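Local coordinates for protein taurocyamine kinase (Schistosoma mansoni, PDB 4WOE) that transfers phosphate reversibly between ATP and taurocyamine, giving N-phosphotaurocyamine and ADP with the help of magnesium, at residues N68-F73 and D260-I265; S119-L124 and R277-A282; A288-F293 and G362-E367. The protein carries 4 engineered substitutions. All blocks are in the same frame, centred on the assembly; numbering follows the deposited sequence.

Contact 1. Residues N68-F73 and D260-I265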
loop_
_atom_site.group_PDB
_atom_site.type_symbol
_atom_site.label_atom_id
_atom_site.label_comp_id
_atom_site.label_asym_id
_atom_site.label_seq_id
_atom_site.Cartn_x
_atom_site.Cartn_y
_atom_site.Cartn_z
ATOM N N ASN A 68 29.527 -16.355 11.738
ATOM C CA ASN A 68 30.251 -16.704 10.511
ATOM C C ASN A 68 29.366 -17.224 9.371
ATOM O O ASN A 68 29.853 -17.498 8.281
ATOM C CB ASN A 68 31.335 -17.741 10.818
ATOM C CG ASN A 68 32.336 -17.236 11.820
ATOM O OD1 ASN A 68 33.138 -16.356 11.515
ATOM N ND2 ASN A 68 32.284 -17.771 13.037
ATOM N N ALA A 69 28.065 -17.338 9.613
ATOM C CA ALA A 69 27.136 -17.830 8.586
ATOM C C ALA A 69 27.086 -16.914 7.368
ATOM O O ALA A 69 26.907 -17.378 6.244
ATOM C CB ALA A 69 25.740 -17.996 9.159
ATOM N N TYR A 70 27.225 -15.614 7.590
ATOM C CA TYR A 70 27.149 -14.648 6.490
ATOM C C TYR A 70 28.288 -14.857 5.498
ATOM O O TYR A 70 28.094 -14.772 4.287
ATOM C CB TYR A 70 27.147 -13.224 7.048
ATOM C CG TYR A 70 25.902 -12.982 7.870
ATOM C CD1 TYR A 70 24.686 -12.687 7.248
ATOM C CD2 TYR A 70 25.918 -13.110 9.256
ATOM C CE1 TYR A 70 23.525 -12.490 7.979
ATOM C CE2 TYR A 70 24.748 -12.899 10.009
ATOM C CZ TYR A 70 23.556 -12.607 9.358
ATOM O OH TYR A 70 22.399 -12.410 10.075
ATOM N N GLU A 71 29.466 -15.174 6.020
ATOM C CA GLU A 71 30.619 -15.398 5.172
ATOM C C GLU A 71 30.602 -16.823 4.590
ATOM O O GLU A 71 30.816 -17.014 3.394
ATOM C CB GLU A 71 31.906 -15.121 5.968
ATOM C CG GLU A 71 33.104 -14.708 5.133
ATOM C CD GLU A 71 32.900 -13.388 4.378
ATOM O OE1 GLU A 71 33.238 -13.346 3.168
ATOM O OE2 GLU A 71 32.418 -12.403 4.987
ATOM N N THR A 72 30.323 -17.820 5.425
ATOM C CA THR A 72 30.391 -19.220 5.006
ATOM C C THR A 72 29.336 -19.580 3.938
ATOM O O THR A 72 29.601 -20.372 3.018
ATOM C CB THR A 72 30.235 -20.177 6.227
ATOM O OG1 THR A 72 31.363 -20.045 7.106
ATOM C CG2 THR A 72 30.139 -21.647 5.774
ATOM N N PHE A 73 28.143 -19.000 4.057
ATOM C CA PHE A 73 27.084 -19.251 3.091
ATOM C C PHE A 73 26.789 -17.956 2.356
ATOM O O PHE A 73 25.632 -17.578 2.165
ATOM C CB PHE A 73 25.820 -19.802 3.775
ATOM C CG PHE A 73 26.096 -20.909 4.758
ATOM C CD1 PHE A 73 26.640 -22.108 4.335
ATOM C CD2 PHE A 73 25.812 -20.749 6.105
ATOM C CE1 PHE A 73 26.903 -23.129 5.232
ATOM C CE2 PHE A 73 26.066 -21.766 7.004
ATOM C CZ PHE A 73 26.622 -22.957 6.566
ATOM N N ASP A 260 33.107 -5.440 7.177
ATOM C CA ASP A 260 33.285 -4.234 6.347
ATOM C C ASP A 260 32.158 -4.053 5.346
ATOM O O ASP A 260 31.848 -2.929 4.936
ATOM C CB ASP A 260 34.616 -4.265 5.581
ATOM C CG ASP A 260 35.786 -4.652 6.453
ATOM O OD1 ASP A 260 36.252 -3.794 7.238
ATOM O OD2 ASP A 260 36.243 -5.811 6.340
ATOM N N ARG A 261 31.575 -5.173 4.933
ATOM C CA ARG A 261 30.415 -5.162 4.054
ATOM C C ARG A 261 29.129 -4.948 4.855
ATOM O O ARG A 261 28.289 -4.129 4.479
ATOM C CB ARG A 261 30.309 -6.472 3.251
ATOM C CG ARG A 261 31.631 -7.007 2.708
ATOM C CD ARG A 261 31.471 -8.363 1.998
ATOM N NE ARG A 261 31.046 -9.433 2.904
ATOM C CZ ARG A 261 29.879 -10.068 2.813
ATOM N NH1 ARG A 261 29.028 -9.740 1.849
ATOM N NH2 ARG A 261 29.568 -11.032 3.676
ATOM N N LEU A 262 28.977 -5.681 5.954
ATOM C CA LEU A 262 27.666 -5.800 6.603
ATOM C C LEU A 262 27.536 -4.973 7.877
ATOM O O LEU A 262 26.462 -4.922 8.475
ATOM C CB LEU A 262 27.357 -7.279 6.927
ATOM C CG LEU A 262 27.459 -8.331 5.810
ATOM C CD1 LEU A 262 27.074 -9.723 6.314
ATOM C CD2 LEU A 262 26.641 -7.945 4.594
ATOM N N GLY A 263 28.623 -4.336 8.299
ATOM C CA GLY A 263 28.600 -3.570 9.532
ATOM C C GLY A 263 28.595 -4.516 10.714
ATOM O O GLY A 263 29.234 -5.561 10.658
ATOM N N PHE A 264 27.882 -4.160 11.780
ATOM C CA PHE A 264 27.761 -5.049 12.942
ATOM C C PHE A 264 26.914 -6.279 12.619
ATOM O O PHE A 264 25.806 -6.174 12.095
ATOM C CB PHE A 264 27.177 -4.306 14.144
ATOM C CG PHE A 264 28.102 -3.252 14.711
ATOM C CD1 PHE A 264 29.183 -3.616 15.525
ATOM C CD2 PHE A 264 27.908 -1.903 14.418
ATOM C CE1 PHE A 264 30.046 -2.649 16.052
ATOM C CE2 PHE A 264 28.777 -0.927 14.934
ATOM C CZ PHE A 264 29.842 -1.300 15.758
ATOM N N ILE A 265 27.465 -7.447 12.920
ATOM C CA ILE A 265 26.794 -8.712 12.683
ATOM C C ILE A 265 25.665 -8.899 13.679
ATOM O O ILE A 265 25.852 -8.660 14.877
ATOM C CB ILE A 265 27.788 -9.891 12.787
ATOM C CG1 ILE A 265 28.954 -9.688 11.803
ATOM C CG2 ILE A 265 27.089 -11.205 12.501
ATOM C CD1 ILE A 265 28.554 -9.812 10.331
HETATM O O HOH W 1 26.746 -12.353 3.563
#
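Y70 meets L262 and I265 through different parts of its side chain, and this apolar pair of touches forms the inner layer of the contact. The CD1 methyl of L262 reaches Y70 CB at 3.6 Å and also lies against the adjoining end of the ring. Y70 and I265 run alongside each other with opposite headings, which brings I265 CG2 to the far ring carbon Y70 CE2 at 3.8 Å. Y70 CG stands beside its own backbone N (chi1 -65°), which turns the ring off the short helix 69-72 toward the hairpin.

A polar layer lies beside this one. R261 NH2 gives a weak, salt-bridged hydrogen bond to E71 OE2 at 3.4 Å. The carboxylate sits at the guanidinium edge with the two planes nearly perpendicular (88°), and this single weak bond joins them through OE2. R261 NH2 also donates to a water, which passes a hydrogen bond on to Y70 O at 2.9 Å. One nitrogen thus serves both a carboxylate and, through water, the helix backbone.

Further out, D78 takes R261 NH1 in a salt bridge, which gives the guanidinium a second carboxylate partner, through its other terminal nitrogen. The Y70 hydroxyl is hydrogen-bonded to T266 O, fixing the far end of the ring, and F77 and I81 of helix 74-84 pack nearby. N259 OD1 accepts from the backbone N of both R261 and L262 and so steadies the turn. The side chain of Y70 also comes to about 6 Å from that of C268, the predicted active-site cysteine. Opposite N259 the returning strand carries two residues, L262 and G263, a classic beta bulge, and this bulged hairpin rests on the helical N-terminal part of a phosphagen kinase.

Contact 2. Residues S119-L124 and R277-A282. With ADP (adenosine-5'-diphosphate), chain C.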
loop_
_atom_site.group_PDB
_atom_site.type_symbol
_atom_site.label_atom_id
_atom_site.label_comp_id
_atom_site.label_asym_id
_atom_site.label_seq_id
_atom_site.Cartn_x
_atom_site.Cartn_y
_atom_site.Cartn_z
ATOM N N SER A 119 6.112 8.073 24.182
ATOM C CA SER A 119 7.457 7.668 24.602
ATOM C C SER A 119 8.435 7.524 23.432
ATOM O O SER A 119 8.028 7.317 22.297
ATOM C CB SER A 119 7.385 6.355 25.383
ATOM O OG SER A 119 6.701 5.370 24.630
ATOM N N THR A 120 9.727 7.630 23.733
ATOM C CA THR A 120 10.778 7.583 22.724
ATOM C C THR A 120 11.841 6.558 23.112
ATOM O O THR A 120 12.245 6.466 24.261
ATOM C CB THR A 120 11.422 8.963 22.532
ATOM O OG1 THR A 120 10.396 9.910 22.220
ATOM C CG2 THR A 120 12.461 8.947 21.399
ATOM N N ARG A 121 12.277 5.770 22.143
ATOM C CA ARG A 121 13.129 4.627 22.413
ATOM C C ARG A 121 14.174 4.498 21.303
ATOM O O ARG A 121 13.848 4.665 20.128
ATOM C CB ARG A 121 12.263 3.367 22.505
ATOM C CG ARG A 121 12.970 2.039 22.818
ATOM C CD ARG A 121 11.900 0.956 22.916
ATOM N NE ARG A 121 12.392 -0.405 23.131
ATOM C CZ ARG A 121 12.861 -1.207 22.172
ATOM N NH1 ARG A 121 12.943 -0.776 20.915
ATOM N NH2 ARG A 121 13.262 -2.446 22.479
ATOM N N VAL A 122 15.427 4.232 21.659
ATOM C CA VAL A 122 16.419 3.874 20.641
ATOM C C VAL A 122 17.117 2.582 21.061
ATOM O O VAL A 122 17.487 2.433 22.221
ATOM C CB VAL A 122 17.480 4.996 20.404
ATOM C CG1 VAL A 122 18.367 4.637 19.202
ATOM C CG2 VAL A 122 16.815 6.334 20.165
ATOM N N ARG A 123 17.281 1.633 20.138
ATOM C CA ARG A 123 18.043 0.433 20.492
ATOM C C ARG A 123 19.056 0.011 19.453
ATOM O O ARG A 123 18.915 0.293 18.268
ATOM C CB ARG A 123 17.114 -0.754 20.777
ATOM C CG ARG A 123 16.339 -1.264 19.584
ATOM C CD ARG A 123 16.982 -2.456 18.832
ATOM N NE ARG A 123 15.965 -3.022 17.947
ATOM C CZ ARG A 123 16.133 -3.335 16.665
ATOM N NH1 ARG A 123 17.312 -3.173 16.083
ATOM N NH2 ARG A 123 15.112 -3.829 15.972
ATOM N N LEU A 124 20.057 -0.705 19.942
ATOM C CA LEU A 124 21.131 -1.296 19.158
ATOM C C LEU A 124 21.172 -2.785 19.451
ATOM O O LEU A 124 20.646 -3.220 20.472
ATOM C CB LEU A 124 22.494 -0.696 19.538
ATOM C CG LEU A 124 22.745 0.791 19.361
ATOM C CD1 LEU A 124 24.106 1.180 19.941
ATOM C CD2 LEU A 124 22.654 1.100 17.876
ATOM N N ARG A 277 17.460 1.129 15.747
ATOM C CA ARG A 277 16.053 1.428 15.543
ATOM C C ARG A 277 15.621 2.484 16.544
ATOM O O ARG A 277 15.492 2.200 17.730
ATOM C CB ARG A 277 15.199 0.160 15.683
ATOM C CG ARG A 277 13.740 0.346 15.287
ATOM C CD ARG A 277 12.961 -0.971 15.362
ATOM N NE ARG A 277 12.206 -1.112 16.599
ATOM C CZ ARG A 277 11.043 -0.502 16.833
ATOM N NH1 ARG A 277 10.417 -0.691 17.988
ATOM N NH2 ARG A 277 10.503 0.294 15.914
ATOM N N ALA A 278 15.441 3.710 16.066
ATOM C CA ALA A 278 14.935 4.803 16.896
ATOM C C ALA A 278 13.420 4.958 16.698
ATOM O O ALA A 278 12.940 5.109 15.573
ATOM C CB ALA A 278 15.653 6.099 16.565
ATOM N N SER A 279 12.662 4.911 17.785
ATOM C CA SER A 279 11.211 4.896 17.654
ATOM C C SER A 279 10.491 5.809 18.629
ATOM O O SER A 279 10.995 6.118 19.720
ATOM C CB SER A 279 10.681 3.479 17.848
ATOM O OG SER A 279 10.764 3.126 19.215
ATOM N N VAL A 280 9.298 6.222 18.213
ATOM C CA VAL A 280 8.315 6.821 19.105
ATOM C C VAL A 280 7.072 5.957 19.127
ATOM O O VAL A 280 6.812 5.220 18.172
ATOM C CB VAL A 280 7.904 8.246 18.665
ATOM C CG1 VAL A 280 9.088 9.181 18.713
ATOM C CG2 VAL A 280 7.269 8.214 17.262
ATOM N N HIS A 281 6.319 6.040 20.219
ATOM C CA HIS A 281 4.912 5.648 20.210
ATOM C C HIS A 281 4.075 6.921 20.110
ATOM O O HIS A 281 4.082 7.751 21.029
ATOM C CB HIS A 281 4.530 4.852 21.459
ATOM C CG HIS A 281 4.903 3.404 21.394
ATOM N ND1 HIS A 281 4.444 2.479 22.311
ATOM C CD2 HIS A 281 5.689 2.719 20.532
ATOM C CE1 HIS A 281 4.932 1.286 22.013
ATOM N NE2 HIS A 281 5.694 1.403 20.941
ATOM N N ALA A 282 3.373 7.094 18.994
ATOM C CA ALA A 282 2.648 8.332 18.759
ATOM C C ALA A 282 1.147 8.107 18.468
ATOM O O ALA A 282 0.755 7.053 17.929
ATOM C CB ALA A 282 3.306 9.098 17.615
HETATM P PB ADP C . 12.634 -3.914 18.910
HETATM O O1B ADP C . 12.610 -4.840 17.717
HETATM O O2B ADP C . 12.850 -4.623 20.242
HETATM O O3B ADP C . 13.465 -2.652 18.709
HETATM P PA ADP C . 9.767 -4.248 19.127
HETATM O O1A ADP C . 10.109 -5.715 19.158
HETATM O O2A ADP C . 8.809 -3.704 18.095
HETATM O O3A ADP C . 11.113 -3.354 19.018
HETATM O "O5'" ADP C . 9.243 -3.833 20.586
HETATM C "C5'" ADP C . 9.442 -4.631 21.755
HETATM C "C4'" ADP C . 9.026 -3.791 22.955
HETATM O "O4'" ADP C . 9.585 -2.467 22.853
HETATM C "C3'" ADP C . 7.516 -3.607 23.010
HETATM O "O3'" ADP C . 7.117 -3.610 24.387
HETATM C "C2'" ADP C . 7.299 -2.206 22.486
HETATM O "O2'" ADP C . 6.097 -1.615 22.980
HETATM C "C1'" ADP C . 8.529 -1.506 23.028
HETATM N N9 ADP C . 8.752 -0.207 22.342
HETATM C C8 ADP C . 9.204 -0.010 21.081
HETATM N N7 ADP C . 9.281 1.321 20.791
HETATM C C5 ADP C . 8.867 1.992 21.883
HETATM C C6 ADP C . 8.701 3.420 22.258
HETATM N N6 ADP C . 9.001 4.401 21.364
HETATM N N1 ADP C . 8.249 3.699 23.507
HETATM C C2 ADP C . 7.946 2.714 24.382
HETATM N N3 ADP C . 8.079 1.400 24.110
HETATM C C4 ADP C . 8.517 0.985 22.898
HETATM O O HOH W 2 13.140 1.542 19.246
#
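S119, near the start of strand 117-126, reads the adenine of ADP while bonding to the backbone of H281. Its carbonyl takes two donors: S119 O accepts H281 N at 3.0 Å and also the adenine amino N6, and S119 OG donates to adenine N1. H281 lays one face of its imidazole over the base near C6.

T120 turns to the other face of the sheet, where its OG1 lies beside V280 CG1 and is hydrogen-bonded to G233 O.

R121 pairs with S279 through two backbone bonds, the shorter from S279 N to R121 O at 2.6 Å. Its side chain, extended from CG to NE with CG opposite the backbone N (chi1 -179°), runs along the face of the adenine opposite H281: R121 CD comes to 3.4 Å from ADP C5, so the ring system is held between the two. R121 NH1 then reaches ADP O3B at 2.9 Å. A water joins R121 NH1, R277 O and S279 OG, and S279 OG donates to ADP N7 at 2.8 Å.

V122 points to the same face as T120, and V122 CG2 packs on A278 CB at 3.8 Å.

R123 closes the register with R277. A bent chain (chi2 95°) brings R123 NE to ADP O3B at 2.6 Å, while R277 CB sits over the centre of its guanidinium face. R277 NE donates to the same ADP O3B at 2.9 Å in a nearly straight bond of 173°, so three arginines grip O3B, and their mutual closeness is probably balanced by the diphosphate. D320 also holds R277 by a salt bridge.

Alternating residues thus give one face to the helices behind and the other to the nucleotide, the arrangement of the ATP-binding antiparallel sheet of the phosphagen kinase catalytic domain.

Contact 3. Residues A288-F293 and G362-E367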
loop_
_atom_site.group_PDB
_atom_site.type_symbol
_atom_site.label_atom_id
_atom_site.label_comp_id
_atom_site.label_asym_id
_atom_site.label_seq_id
_atom_site.Cartn_x
_atom_site.Cartn_y
_atom_site.Cartn_z
ATOM N N ALA A 288 -3.022 7.538 10.192
ATOM C CA ALA A 288 -3.164 6.079 10.095
ATOM C C ALA A 288 -4.388 5.622 9.275
ATOM O O ALA A 288 -4.427 4.489 8.795
ATOM C CB ALA A 288 -3.238 5.473 11.475
ATOM N N SER A 289 -5.382 6.493 9.127
ATOM C CA SER A 289 -6.609 6.124 8.413
ATOM C C SER A 289 -6.521 6.336 6.901
ATOM O O SER A 289 -7.394 5.879 6.177
ATOM C CB SER A 289 -7.795 6.924 8.952
ATOM O OG SER A 289 -7.737 8.272 8.495
ATOM N N LEU A 290 -5.495 7.051 6.437
ATOM C CA LEU A 290 -5.310 7.343 5.014
ATOM C C LEU A 290 -5.025 6.077 4.211
ATOM O O LEU A 290 -4.344 5.191 4.700
ATOM C CB LEU A 290 -4.168 8.342 4.804
ATOM C CG LEU A 290 -4.373 9.753 5.358
ATOM C CD1 LEU A 290 -3.106 10.555 5.195
ATOM C CD2 LEU A 290 -5.541 10.444 4.651
ATOM N N PRO A 291 -5.550 6.001 2.972
ATOM C CA PRO A 291 -5.358 4.828 2.109
ATOM C C PRO A 291 -3.880 4.473 1.914
ATOM O O PRO A 291 -3.523 3.301 2.062
ATOM C CB PRO A 291 -5.989 5.254 0.771
ATOM C CG PRO A 291 -6.903 6.404 1.100
ATOM C CD PRO A 291 -6.348 7.065 2.321
ATOM N N ASN A 292 -3.043 5.461 1.598
ATOM C CA ASN A 292 -1.628 5.215 1.355
ATOM C C ASN A 292 -0.747 5.543 2.555
ATOM O O ASN A 292 0.389 6.016 2.406
ATOM C CB ASN A 292 -1.156 6.006 0.135
ATOM C CG ASN A 292 -1.499 7.475 0.230
ATOM O OD1 ASN A 292 -2.435 7.864 0.938
ATOM N ND2 ASN A 292 -0.751 8.301 -0.490
ATOM N N PHE A 293 -1.266 5.271 3.745
ATOM C CA PHE A 293 -0.535 5.529 4.983
ATOM C C PHE A 293 0.870 4.900 5.015
ATOM O O PHE A 293 1.847 5.571 5.370
ATOM C CB PHE A 293 -1.366 5.036 6.175
ATOM C CG PHE A 293 -0.598 4.949 7.458
ATOM C CD1 PHE A 293 0.005 6.065 7.990
ATOM C CD2 PHE A 293 -0.496 3.742 8.134
ATOM C CE1 PHE A 293 0.706 5.987 9.180
ATOM C CE2 PHE A 293 0.203 3.647 9.311
ATOM C CZ PHE A 293 0.802 4.775 9.844
ATOM N N GLY A 362 -16.685 8.793 9.588
ATOM C CA GLY A 362 -16.643 7.786 8.546
ATOM C C GLY A 362 -16.333 8.370 7.178
ATOM O O GLY A 362 -16.085 7.639 6.218
ATOM N N VAL A 363 -16.351 9.694 7.090
ATOM C CA VAL A 363 -15.962 10.385 5.876
ATOM C C VAL A 363 -14.460 10.589 5.863
ATOM O O VAL A 363 -13.888 11.066 6.843
ATOM C CB VAL A 363 -16.677 11.720 5.747
ATOM C CG1 VAL A 363 -16.136 12.501 4.566
ATOM C CG2 VAL A 363 -18.175 11.480 5.605
ATOM N N MET A 364 -13.826 10.206 4.755
ATOM C CA MET A 364 -12.368 10.233 4.636
ATOM C C MET A 364 -11.778 11.604 4.990
ATOM O O MET A 364 -12.191 12.631 4.445
ATOM C CB MET A 364 -11.957 9.848 3.214
ATOM C CG MET A 364 -10.463 9.630 3.037
ATOM S SD MET A 364 -10.047 9.564 1.291
ATOM C CE MET A 364 -8.302 9.820 1.358
ATOM N N PRO A 365 -10.828 11.628 5.928
ATOM C CA PRO A 365 -10.142 12.891 6.226
ATOM C C PRO A 365 -9.124 13.194 5.132
ATOM O O PRO A 365 -8.653 12.261 4.491
ATOM C CB PRO A 365 -9.471 12.621 7.575
ATOM C CG PRO A 365 -9.271 11.129 7.598
ATOM C CD PRO A 365 -10.432 10.539 6.836
ATOM N N VAL A 366 -8.813 14.463 4.889
ATOM C CA VAL A 366 -7.908 14.799 3.785
ATOM C C VAL A 366 -6.859 15.797 4.211
ATOM O O VAL A 366 -7.107 16.623 5.071
ATOM C CB VAL A 366 -8.693 15.371 2.552
ATOM C CG1 VAL A 366 -9.429 16.663 2.910
ATOM C CG2 VAL A 366 -7.773 15.584 1.373
ATOM N N GLU A 367 -5.671 15.684 3.624
ATOM C CA GLU A 367 -4.613 16.674 3.753
ATOM C C GLU A 367 -5.076 18.050 3.283
ATOM O O GLU A 367 -6.020 18.152 2.489
ATOM C CB GLU A 367 -3.388 16.247 2.947
ATOM C CG GLU A 367 -2.787 14.921 3.408
ATOM C CD GLU A 367 -3.269 13.749 2.581
ATOM O OE1 GLU A 367 -4.444 13.758 2.153
ATOM O OE2 GLU A 367 -2.465 12.830 2.334
#
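P291 and M364 meet where a type I beta turn, L290 to F293, faces the irregular linker between the two phosphagen kinase repeats of the chain. The segment 362-367 spans the boundary between those repeats, whereas 288-293 runs from the end of the short helix 285-289 into the turn. The contact is thus packing at the junction of two kinase units, far from the nucleotide and substrate sites.

Its tight part is apolar. A chi1 near 180° (-171°) points the extended M364 chain away from its backbone N, and this stretches the terminal methyl M364 CE across to P291 CD at 3.5 Å. The methyl lies close to the neighbouring P291 CG as well, so it bears on one border of the pyrrolidine ring. L290 lies in the middle of the contact: L290 CD2 rests against the backbone P365 O at 3.6 Å, and its other methyl, CD1, is directed to the carboxylate of E367. That carboxylate is buried and held by partners from helix 409-418, OE2 by the hydroxyl of Y418 and OE1 by the guanidinium of R414. R414 NH2 also donates to N292 OD1, so the second repeat binds both sides of the contact.

The rest is looser. The two backbones stay well apart, with even the nearest CA atoms, those of L290 and P365, 7.5 Å from each other, and L290 CD2 comes only to 4.3 Å from M364 CE. S289 is exposed to solvent and meets the linker through its hydroxyl, which is already hydrogen-bonded to M286 O within its own helix. What this solvent-side edge offers is therefore a van der Waals touch on the proline ring, S289 OG lying 3.4 Å from P365 CG.

From the N terminus, residues 68-73 of the helical N-terminal part come first and wait for 260-265, so contact 1 closes a loop of 186 residues. Strand 117-126 opens contact 2 within that loop, but its partner, 277-282, arrives only after contact 1 has closed, so the two cross. Contact 1 ties the helical N-terminal part to the hairpin of the catalytic domain, and contact 2 joins neighbouring strands of that domain's sheet. Their nearest atoms are about 7 Å apart. Contact 3 follows in series, opening on the helix just after strand 277-283 and closing at 362-367, where the first repeat gives way to the second. Its centre lies about 42 Å from that of contact 1.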